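PDB 4IX8: tyrosine aminotransferase from Leishmania infantum, which probably transfers the amino group of tyrosine to 2-oxoglutarate, using pyridoxal 5'-phosphate as its cofactor. Local coordinates for residues I236-C239 with Q243-L246. Numbering follows the deposited sequence. Where two conformers were deposited one is given.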
ATOM      1  N   ILE A 236      29.050   5.846  -4.091  1.00 34.18           N
ATOM      2  CA  ILE A 236      29.095   6.379  -2.746  1.00 29.80           C
ATOM      3  C   ILE A 236      29.989   7.604  -2.705  1.00 33.91           C
ATOM      4  O   ILE A 236      29.577   8.619  -2.170  1.00 38.82           O
ATOM      5  CB  ILE A 236      29.583   5.310  -1.770  1.00 34.77           C
ATOM      6  CG1 ILE A 236      28.481   4.272  -1.638  1.00 32.57           C
ATOM      7  CG2 ILE A 236      29.898   5.888  -0.378  1.00 36.06           C
ATOM      8  CD1 ILE A 236      28.869   3.050  -0.819  1.00 33.69           C
ATOM      9  N   ASP A 237      31.149   7.565  -3.352  1.00 36.62           N
ATOM     10  CA  ASP A 237      32.016   8.737  -3.354  1.00 34.04           C
ATOM     11  C   ASP A 237      31.306   9.912  -3.995  1.00 38.01           C
ATOM     12  O   ASP A 237      31.413  11.036  -3.528  1.00 36.74           O
ATOM     13  CB  ASP A 237      33.333   8.490  -4.101  1.00 32.94           C
ATOM     14  CG  ASP A 237      34.242   7.558  -3.357  1.00 40.70           C
ATOM     15  OD1 ASP A 237      34.006   7.376  -2.145  1.00 47.06           O
ATOM     16  OD2 ASP A 237      35.216   7.047  -3.951  1.00 48.53           O
ATOM     17  N   PHE A 238      30.563   9.645  -5.055  1.00 32.20           N
ATOM     18  CA  PHE A 238      29.790  10.687  -5.704  1.00 32.26           C
ATOM     19  C   PHE A 238      28.805  11.369  -4.747  1.00 29.20           C
ATOM     20  O   PHE A 238      28.660  12.580  -4.742  1.00 36.19           O
ATOM     21  CB  PHE A 238      29.058  10.093  -6.892  1.00 33.66           C
ATOM     22  CG  PHE A 238      28.200  11.065  -7.617  1.00 34.20           C
ATOM     23  CD1 PHE A 238      26.902  11.283  -7.217  1.00 30.83           C
ATOM     24  CD2 PHE A 238      28.690  11.754  -8.713  1.00 30.09           C
ATOM     25  CE1 PHE A 238      26.098  12.164  -7.899  1.00 26.13           C
ATOM     26  CE2 PHE A 238      27.892  12.638  -9.399  1.00 29.03           C
ATOM     27  CZ  PHE A 238      26.592  12.845  -8.984  1.00 26.75           C
ATOM     28  N   CYS A 239      28.128  10.563  -3.945  1.00 30.89           N
ATOM     29  CA  CYS A 239      27.132  11.055  -2.993  1.00 27.19           C
ATOM     30  C   CYS A 239      27.806  11.837  -1.875  1.00 29.32           C
ATOM     31  O   CYS A 239      27.254  12.790  -1.342  1.00 31.94           O
ATOM     32  CB  CYS A 239      26.315   9.874  -2.447  1.00 26.43           C
ATOM     33  SG  CYS A 239      25.153   9.245  -3.697  1.00 30.80           S
ATOM     34  N   GLN A 243      27.072  15.570  -1.291  1.00 30.98           N
ATOM     35  CA  GLN A 243      26.330  15.660  -0.030  0.59 30.41           C
ATOM     36  C   GLN A 243      24.833  15.430  -0.195  1.00 29.83           C
ATOM     37  O   GLN A 243      24.000  16.197   0.331  1.00 30.45           O
ATOM     38  CB  GLN A 243      26.591  17.010   0.645  0.59 32.98           C
ATOM     39  CG  GLN A 243      27.991  17.108   1.272  0.59 39.25           C
ATOM     40  CD  GLN A 243      28.247  18.470   1.892  0.59 44.08           C
ATOM     41  OE1 GLN A 243      27.511  18.900   2.770  0.59 46.56           O
ATOM     42  NE2 GLN A 243      29.275  19.166   1.421  0.59 42.52           N
ATOM     43  N   ILE A 244      24.499  14.346  -0.893  1.00 31.53           N
ATOM     44  CA  ILE A 244      23.134  13.879  -0.985  1.00 24.13           C
ATOM     45  C   ILE A 244      23.103  12.431  -0.558  1.00 34.45           C
ATOM     46  O   ILE A 244      24.068  11.703  -0.804  1.00 27.06           O
ATOM     47  CB  ILE A 244      22.602  14.016  -2.406  1.00 26.27           C
ATOM     48  CG1 ILE A 244      23.590  13.392  -3.402  1.00 28.40           C
ATOM     49  CG2 ILE A 244      22.381  15.497  -2.746  1.00 23.58           C
ATOM     50  CD1 ILE A 244      23.097  13.413  -4.848  1.00 25.34           C
ATOM     51  N   PRO A 245      21.993  11.992   0.056  1.00 23.73           N
ATOM     52  CA  PRO A 245      21.811  10.605   0.484  1.00 23.85           C
ATOM     53  C   PRO A 245      21.649   9.658  -0.696  1.00 28.65           C
ATOM     54  O   PRO A 245      21.236  10.087  -1.768  1.00 23.98           O
ATOM     55  CB  PRO A 245      20.526  10.651   1.298  1.00 23.45           C
ATOM     56  CG  PRO A 245      19.780  11.802   0.709  1.00 23.80           C
ATOM     57  CD  PRO A 245      20.838  12.822   0.406  1.00 26.53           C
ATOM     58  N   LEU A 246      22.000   8.398  -0.483  1.00 24.21           N
ATOM     59  CA  LEU A 246      21.923   7.379  -1.496  1.00 23.98           C
ATOM     60  C   LEU A 246      20.809   6.408  -1.200  1.00 23.70           C
ATOM     61  O   LEU A 246      20.797   5.781  -0.128  1.00 26.35           O
ATOM     62  CB  LEU A 246      23.261   6.644  -1.568  1.00 25.39           C
ATOM     63  CG  LEU A 246      23.394   5.455  -2.522  1.00 25.17           C
ATOM     64  CD1 LEU A 246      23.122   5.862  -3.956  1.00 32.78           C
ATOM     65  CD2 LEU A 246      24.817   4.825  -2.436  1.00 28.10           C
TER
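I236 meets L246 through its longer branch: CG1 lies 3.8 Å from L246 CD2, and the two side chains cross at about a right angle. The torsion that sets CG1 anti to the carbonyl carbon (chi1 -71°) directs that branch to the leucine, and F268 and T270 border the isoleucine as well. Two residues on, the ring of F238 approaches I244 obliquely, CE1 coming no nearer than 4.5 Å to the methyl CD1. A wide, flat side chain suits this place, because the same ring also meets F214 of strand 211-217 and packs on A203 and A204 of helix 200-204. Branched aliphatic side chains suit I236, I244 and L246, all buried among apolar neighbours; the latter two also touch F214. C239 makes the largest contribution. Its small thiol lets the helix come close to the returning chain: SG sits 3.9 Å from L246 CB and 4.4 Å from I244 CG1, while CB stands 3.3 Å from the carbonyl O of I244. Its backbone O accepts a hydrogen bond from I244 N (3.2 Å, N-H...O angle 150°). This is the long bond of the Schellman motif that ends helix 229-242; Q243 is its C' residue, at positive phi (56°). From the turn itself, Q243 reaches the second subunit, where, in one of its two conformers, OE1 accepts a hydrogen bond from R38 N. The chemistry is thus divided: a backbone bond closes the helix end, and buried apolar side chains, joined by one thiol, seal the helix against the chain entering the sheet.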